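Local coordinates for protein transcriptional regulator URE2 (Saccharomyces cerevisiae, PDB 1K0D) that represses nitrogen catabolic genes by holding the GATA transcriptional activators of those genes in the cytoplasm, and has glutathione peroxidase activity, at residues Pro238-Tyr241 with Lys242-Lys245; Met248-Pro251 with Ala252-Lys255. All blocks are in the same frame, centred on the assembly; numbering follows the deposited sequence.

Overall arrangement
Interactions 1 and 2 follow each other along the chain, in the last two helices of the GST C-terminal domain, with centres about 15 Å apart. Interaction 1 lies within helix 238-248 and is partly buried: its inner side packs on helix 148-176, while two side-chain pairs, Glu-239 with Lys-242 and Tyr-241 with Lys-245, form along the helix. Interaction 2 is the surface turn into helix 251-258; its hydrogen bonds between the two segments are all main-chain, whereas interaction 1 adds a salt bridge and side-chain bonds. Residues of the first reach a neighbouring helix of the same domain, and those of the second reach across to helix 29-40 of the thioredoxin-like domain. Both lie away from the glutathione site.

Interaction 1 of 2, residues Pro238-Tyr241 with Lys242-Lys245; sequences PEVY and KWTK
Tyr-241 and Lys-245, one turn apart on helix 238-248 in the all-helical C-terminal domain of this GST fold, form an i to i+4 pair joined at two levels. Lys-245 CG lies over one face of the phenol ring in a CH-pi contact, 4.2 Å from the ring centroid and displaced toward the rim. Bends at chi2 and chi4 then curl the rest of the lysine round, and its NZ donates to Tyr-241 OH at 2.7 Å. The ring is within range because its CG stands anti to the backbone N (chi1 -176°). At the start of the helix, Lys-242 NZ makes a salt bridge with Glu-239 OE2 at 2.9 Å, meeting it from well above the carboxylate plane. Val-240 O takes two bonds from Thr-244, one turn later: N and OG1 reach it from opposite faces of the carbonyl plane, OG1 at 2.6 Å. On the buried side, Val-240 CG1 packs against Trp-243 CE3 at 3.8 Å. Farther out, the indole NE1 bonds to Asp-216. Glu-239 OE2 also pairs with Arg-173 of helix 148-176, and the shared carboxylate probably offsets the closeness of the two cations. The first turn is tied to that same helix by Glu-166, which accepts from Glu-239 N with OE1 and from Val-240 N with OE2.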
ATOM      1  N   PRO B 238      14.650   9.484  18.854  1.00 30.67           N
ATOM      2  CA  PRO B 238      15.759   8.639  19.313  1.00 30.75           C
ATOM      3  C   PRO B 238      15.672   7.162  18.915  1.00 29.91           C
ATOM      4  O   PRO B 238      16.596   6.624  18.307  1.00 29.71           O
ATOM      5  CB  PRO B 238      15.724   8.834  20.829  1.00 31.23           C
ATOM      6  CG  PRO B 238      15.292  10.244  20.958  1.00 30.31           C
ATOM      7  CD  PRO B 238      14.150  10.316  19.964  1.00 31.72           C
ATOM      8  N   GLU B 239      14.574   6.506  19.274  1.00 29.57           N
ATOM      9  CA  GLU B 239      14.397   5.092  18.943  1.00 31.08           C
ATOM     10  C   GLU B 239      14.471   4.836  17.431  1.00 28.91           C
ATOM     11  O   GLU B 239      15.116   3.884  16.985  1.00 28.21           O
ATOM     12  CB  GLU B 239      13.061   4.580  19.488  1.00 32.27           C
ATOM     13  CG  GLU B 239      13.018   4.380  20.996  1.00 38.09           C
ATOM     14  CD  GLU B 239      13.960   3.281  21.469  1.00 40.73           C
ATOM     15  OE1 GLU B 239      13.911   2.165  20.906  1.00 43.81           O
ATOM     16  OE2 GLU B 239      14.745   3.528  22.409  1.00 43.48           O
ATOM     17  N   VAL B 240      13.808   5.676  16.645  1.00 27.41           N
ATOM     18  CA  VAL B 240      13.830   5.516  15.192  1.00 27.76           C
ATOM     19  C   VAL B 240      15.262   5.680  14.717  1.00 28.51           C
ATOM     20  O   VAL B 240      15.685   5.048  13.750  1.00 29.49           O
ATOM     21  CB  VAL B 240      12.940   6.568  14.482  1.00 25.84           C
ATOM     22  CG1 VAL B 240      13.153   6.506  12.978  1.00 25.29           C
ATOM     23  CG2 VAL B 240      11.477   6.309  14.805  1.00 25.41           C
ATOM     24  N   TYR B 241      16.017   6.519  15.418  1.00 29.91           N
ATOM     25  CA  TYR B 241      17.404   6.757  15.053  1.00 30.31           C
ATOM     26  C   TYR B 241      18.266   5.508  15.198  1.00 30.37           C
ATOM     27  O   TYR B 241      18.993   5.152  14.271  1.00 31.05           O
ATOM     28  CB  TYR B 241      17.997   7.887  15.895  1.00 33.36           C
ATOM     29  CG  TYR B 241      19.404   8.237  15.476  1.00 33.42           C
ATOM     30  CD1 TYR B 241      19.647   8.865  14.259  1.00 33.60           C
ATOM     31  CD2 TYR B 241      20.498   7.883  16.266  1.00 35.20           C
ATOM     32  CE1 TYR B 241      20.940   9.129  13.833  1.00 35.61           C
ATOM     33  CE2 TYR B 241      21.800   8.142  15.848  1.00 35.39           C
ATOM     34  CZ  TYR B 241      22.011   8.764  14.630  1.00 36.68           C
ATOM     35  OH  TYR B 241      23.292   9.007  14.194  1.00 39.67           O
ATOM     36  N   LYS B 242      18.198   4.845  16.352  1.00 30.07           N
ATOM     37  CA  LYS B 242      18.996   3.631  16.576  1.00 30.74           C
ATOM     38  C   LYS B 242      18.615   2.565  15.549  1.00 29.34           C
ATOM     39  O   LYS B 242      19.465   1.944  14.910  1.00 27.92           O
ATOM     40  CB  LYS B 242      18.748   3.052  17.970  1.00 31.88           C
ATOM     41  CG  LYS B 242      19.040   3.967  19.140  1.00 34.08           C
ATOM     42  CD  LYS B 242      18.895   3.172  20.435  1.00 36.71           C
ATOM     43  CE  LYS B 242      18.670   4.063  21.637  1.00 40.19           C
ATOM     44  NZ  LYS B 242      17.314   4.676  21.591  1.00 43.00           N
ATOM     45  N   TRP B 243      17.310   2.363  15.434  1.00 29.46           N
ATOM     46  CA  TRP B 243      16.684   1.412  14.529  1.00 27.42           C
ATOM     47  C   TRP B 243      17.203   1.582  13.096  1.00 27.54           C
ATOM     48  O   TRP B 243      17.671   0.627  12.475  1.00 29.82           O
ATOM     49  CB  TRP B 243      15.179   1.660  14.623  1.00 29.04           C
ATOM     50  CG  TRP B 243      14.281   0.894  13.732  1.00 26.14           C
ATOM     51  CD1 TRP B 243      14.027  -0.445  13.768  1.00 26.55           C
ATOM     52  CD2 TRP B 243      13.372   1.451  12.781  1.00 26.57           C
ATOM     53  NE1 TRP B 243      12.998  -0.756  12.909  1.00 25.58           N
ATOM     54  CE2 TRP B 243      12.578   0.391  12.290  1.00 26.41           C
ATOM     55  CE3 TRP B 243      13.146   2.746  12.300  1.00 24.83           C
ATOM     56  CZ2 TRP B 243      11.568   0.590  11.341  1.00 26.09           C
ATOM     57  CZ3 TRP B 243      12.141   2.943  11.356  1.00 26.47           C
ATOM     58  CH2 TRP B 243      11.364   1.870  10.889  1.00 25.75           C
ATOM     59  N   THR B 244      17.132   2.802  12.576  1.00 27.15           N
ATOM     60  CA  THR B 244      17.603   3.079  11.225  1.00 28.91           C
ATOM     61  C   THR B 244      19.109   2.854  11.106  1.00 29.20           C
ATOM     62  O   THR B 244      19.583   2.327  10.100  1.00 27.99           O
ATOM     63  CB  THR B 244      17.305   4.535  10.810  1.00 30.56           C
ATOM     64  OG1 THR B 244      15.951   4.857  11.143  1.00 34.47           O
ATOM     65  CG2 THR B 244      17.497   4.710   9.303  1.00 30.59           C
ATOM     66  N   LYS B 245      19.866   3.252  12.127  1.00 29.98           N
ATOM     67  CA  LYS B 245      21.317   3.061  12.083  1.00 31.15           C
ATOM     68  C   LYS B 245      21.720   1.596  12.101  1.00 29.72           C
ATOM     69  O   LYS B 245      22.697   1.209  11.461  1.00 31.02           O
ATOM     70  CB  LYS B 245      22.007   3.809  13.228  1.00 32.73           C
ATOM     71  CG  LYS B 245      22.246   5.282  12.915  1.00 37.63           C
ATOM     72  CD  LYS B 245      23.008   5.431  11.603  1.00 41.29           C
ATOM     73  CE  LYS B 245      23.344   6.885  11.294  1.00 44.89           C
ATOM     74  NZ  LYS B 245      24.366   7.442  12.228  1.00 46.36           N
TER

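Interaction 2 of 2, residues Met248-Pro251 with Ala252-Lys255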
ATOM      1  N   MET B 248      21.234   0.562   8.523  1.00 27.39           N
ATOM      2  CA  MET B 248      22.200   1.194   7.629  1.00 31.36           C
ATOM      3  C   MET B 248      23.600   0.567   7.704  1.00 30.06           C
ATOM      4  O   MET B 248      24.417   0.786   6.818  1.00 30.07           O
ATOM      5  CB  MET B 248      22.302   2.696   7.933  1.00 33.59           C
ATOM      6  CG  MET B 248      21.057   3.507   7.595  1.00 40.77           C
ATOM      7  SD  MET B 248      20.923   3.923   5.838  1.00 50.49           S
ATOM      8  CE  MET B 248      20.381   2.374   5.188  1.00 50.42           C
ATOM      9  N   ARG B 249      23.876  -0.208   8.752  1.00 30.14           N
ATOM     10  CA  ARG B 249      25.188  -0.840   8.892  1.00 30.38           C
ATOM     11  C   ARG B 249      25.259  -2.224   8.255  1.00 29.58           C
ATOM     12  O   ARG B 249      26.336  -2.819   8.175  1.00 28.55           O
ATOM     13  CB  ARG B 249      25.581  -0.960  10.366  1.00 33.47           C
ATOM     14  CG  ARG B 249      25.587   0.364  11.096  1.00 37.44           C
ATOM     15  CD  ARG B 249      26.216   0.256  12.468  1.00 41.93           C
ATOM     16  NE  ARG B 249      26.148   1.543  13.152  1.00 47.36           N
ATOM     17  CZ  ARG B 249      25.211   1.877  14.034  1.00 46.68           C
ATOM     18  NH1 ARG B 249      24.258   1.011  14.358  1.00 45.79           N
ATOM     19  NH2 ARG B 249      25.218   3.089  14.574  1.00 47.66           N
ATOM     20  N   ARG B 250      24.119  -2.744   7.807  1.00 27.17           N
ATOM     21  CA  ARG B 250      24.098  -4.066   7.186  1.00 26.68           C
ATOM     22  C   ARG B 250      24.687  -4.026   5.776  1.00 26.23           C
ATOM     23  O   ARG B 250      24.354  -3.154   4.967  1.00 26.99           O
ATOM     24  CB  ARG B 250      22.665  -4.604   7.151  1.00 27.61           C
ATOM     25  CG  ARG B 250      22.010  -4.703   8.532  1.00 28.02           C
ATOM     26  CD  ARG B 250      20.587  -5.191   8.412  1.00 27.84           C
ATOM     27  NE  ARG B 250      20.532  -6.508   7.780  1.00 30.09           N
ATOM     28  CZ  ARG B 250      20.639  -7.662   8.434  1.00 28.63           C
ATOM     29  NH1 ARG B 250      20.808  -7.675   9.753  1.00 25.95           N
ATOM     30  NH2 ARG B 250      20.569  -8.803   7.768  1.00 26.12           N
ATOM     31  N   PRO B 251      25.576  -4.973   5.459  1.00 27.25           N
ATOM     32  CA  PRO B 251      26.189  -4.998   4.129  1.00 27.72           C
ATOM     33  C   PRO B 251      25.197  -4.932   2.970  1.00 28.87           C
ATOM     34  O   PRO B 251      25.330  -4.083   2.075  1.00 28.10           O
ATOM     35  CB  PRO B 251      26.982  -6.300   4.145  1.00 27.86           C
ATOM     36  CG  PRO B 251      27.437  -6.372   5.564  1.00 27.77           C
ATOM     37  CD  PRO B 251      26.168  -6.010   6.326  1.00 27.94           C
ATOM     38  N   ALA B 252      24.212  -5.825   2.976  1.00 27.06           N
ATOM     39  CA  ALA B 252      23.226  -5.849   1.903  1.00 27.17           C
ATOM     40  C   ALA B 252      22.577  -4.481   1.694  1.00 24.36           C
ATOM     41  O   ALA B 252      22.358  -4.066   0.562  1.00 25.68           O
ATOM     42  CB  ALA B 252      22.164  -6.911   2.177  1.00 25.85           C
ATOM     43  N   VAL B 253      22.293  -3.776   2.785  1.00 25.56           N
ATOM     44  CA  VAL B 253      21.674  -2.456   2.697  1.00 25.53           C
ATOM     45  C   VAL B 253      22.652  -1.427   2.126  1.00 28.21           C
ATOM     46  O   VAL B 253      22.295  -0.629   1.258  1.00 28.04           O
ATOM     47  CB  VAL B 253      21.180  -1.973   4.083  1.00 25.68           C
ATOM     48  CG1 VAL B 253      20.634  -0.555   3.977  1.00 26.74           C
ATOM     49  CG2 VAL B 253      20.093  -2.908   4.611  1.00 22.72           C
ATOM     50  N   ILE B 254      23.891  -1.448   2.612  1.00 29.12           N
ATOM     51  CA  ILE B 254      24.902  -0.520   2.125  1.00 27.22           C
ATOM     52  C   ILE B 254      25.089  -0.744   0.632  1.00 26.21           C
ATOM     53  O   ILE B 254      25.132   0.203  -0.141  1.00 24.93           O
ATOM     54  CB  ILE B 254      26.271  -0.728   2.829  1.00 27.76           C
ATOM     55  CG1 ILE B 254      26.166  -0.368   4.315  1.00 24.66           C
ATOM     56  CG2 ILE B 254      27.348   0.130   2.148  1.00 25.28           C
ATOM     57  CD1 ILE B 254      27.451  -0.630   5.093  1.00 26.63           C
ATOM     58  N   LYS B 255      25.194  -2.005   0.230  1.00 27.54           N
ATOM     59  CA  LYS B 255      25.386  -2.330  -1.178  1.00 29.28           C
ATOM     60  C   LYS B 255      24.257  -1.789  -2.047  1.00 31.29           C
ATOM     61  O   LYS B 255      24.506  -1.212  -3.107  1.00 29.81           O
ATOM     62  CB  LYS B 255      25.484  -3.840  -1.374  1.00 32.20           C
ATOM     63  CG  LYS B 255      25.679  -4.247  -2.826  1.00 35.16           C
ATOM     64  CD  LYS B 255      25.582  -5.753  -3.005  1.00 39.98           C
ATOM     65  CE  LYS B 255      25.654  -6.127  -4.479  1.00 42.74           C
ATOM     66  NZ  LYS B 255      25.331  -7.563  -4.707  1.00 47.05           N
TER
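Ile-254 leans back over Met-248 and Arg-250, in the turn that leads into helix 251-258, the last helix of the GST C-terminal domain, and its side chain can be followed outward over the carbonyls of that turn. CB sits beside two of them, 3.6 Å from Pro-251 O and slightly farther from Arg-250 O. CG1, anti to the residue's own carbonyl carbon (chi1 -66°), is directed back toward the chain ahead of the helix and meets Met-248 O at 3.3 Å, lying nearly as close to Arg-250 O. With chi2 extended, CD1 continues the same way and ends near both Met-248 O and Arg-249 O, the latter at 3.9 Å. The branch thus runs across a row of backbone oxygens.

The helix itself starts from Arg-250, its N-cap residue, and Pro-251, its first residue. Arg-250 O accepts from Ile-254 N at 2.9 Å, and Pro-251 O accepts from Lys-255 N at 2.8 Å, both bonds close to straight. As first residue, Pro-251 costs the helix no bond, since a backbone N in the first turn has no carbonyl one turn earlier within the helix to reach. On another side, Val-253 CG2 rests 4.0 Å from Arg-250 CB, and Val-253 also packs on Ile-36 and Glu-40 of helix 29-40, in the thioredoxin-like domain. Arg-250 carries its charge to that same helix, where NE forms a salt bridge with Glu-40, and Ala-252 O accepts from Ser-39 OG. The chemistry implies a helix start built chiefly from main-chain bonds, with side-chain packing, the ion pair to Glu-40 and the Ser-39 hydrogen bond holding it against the N-terminal domain.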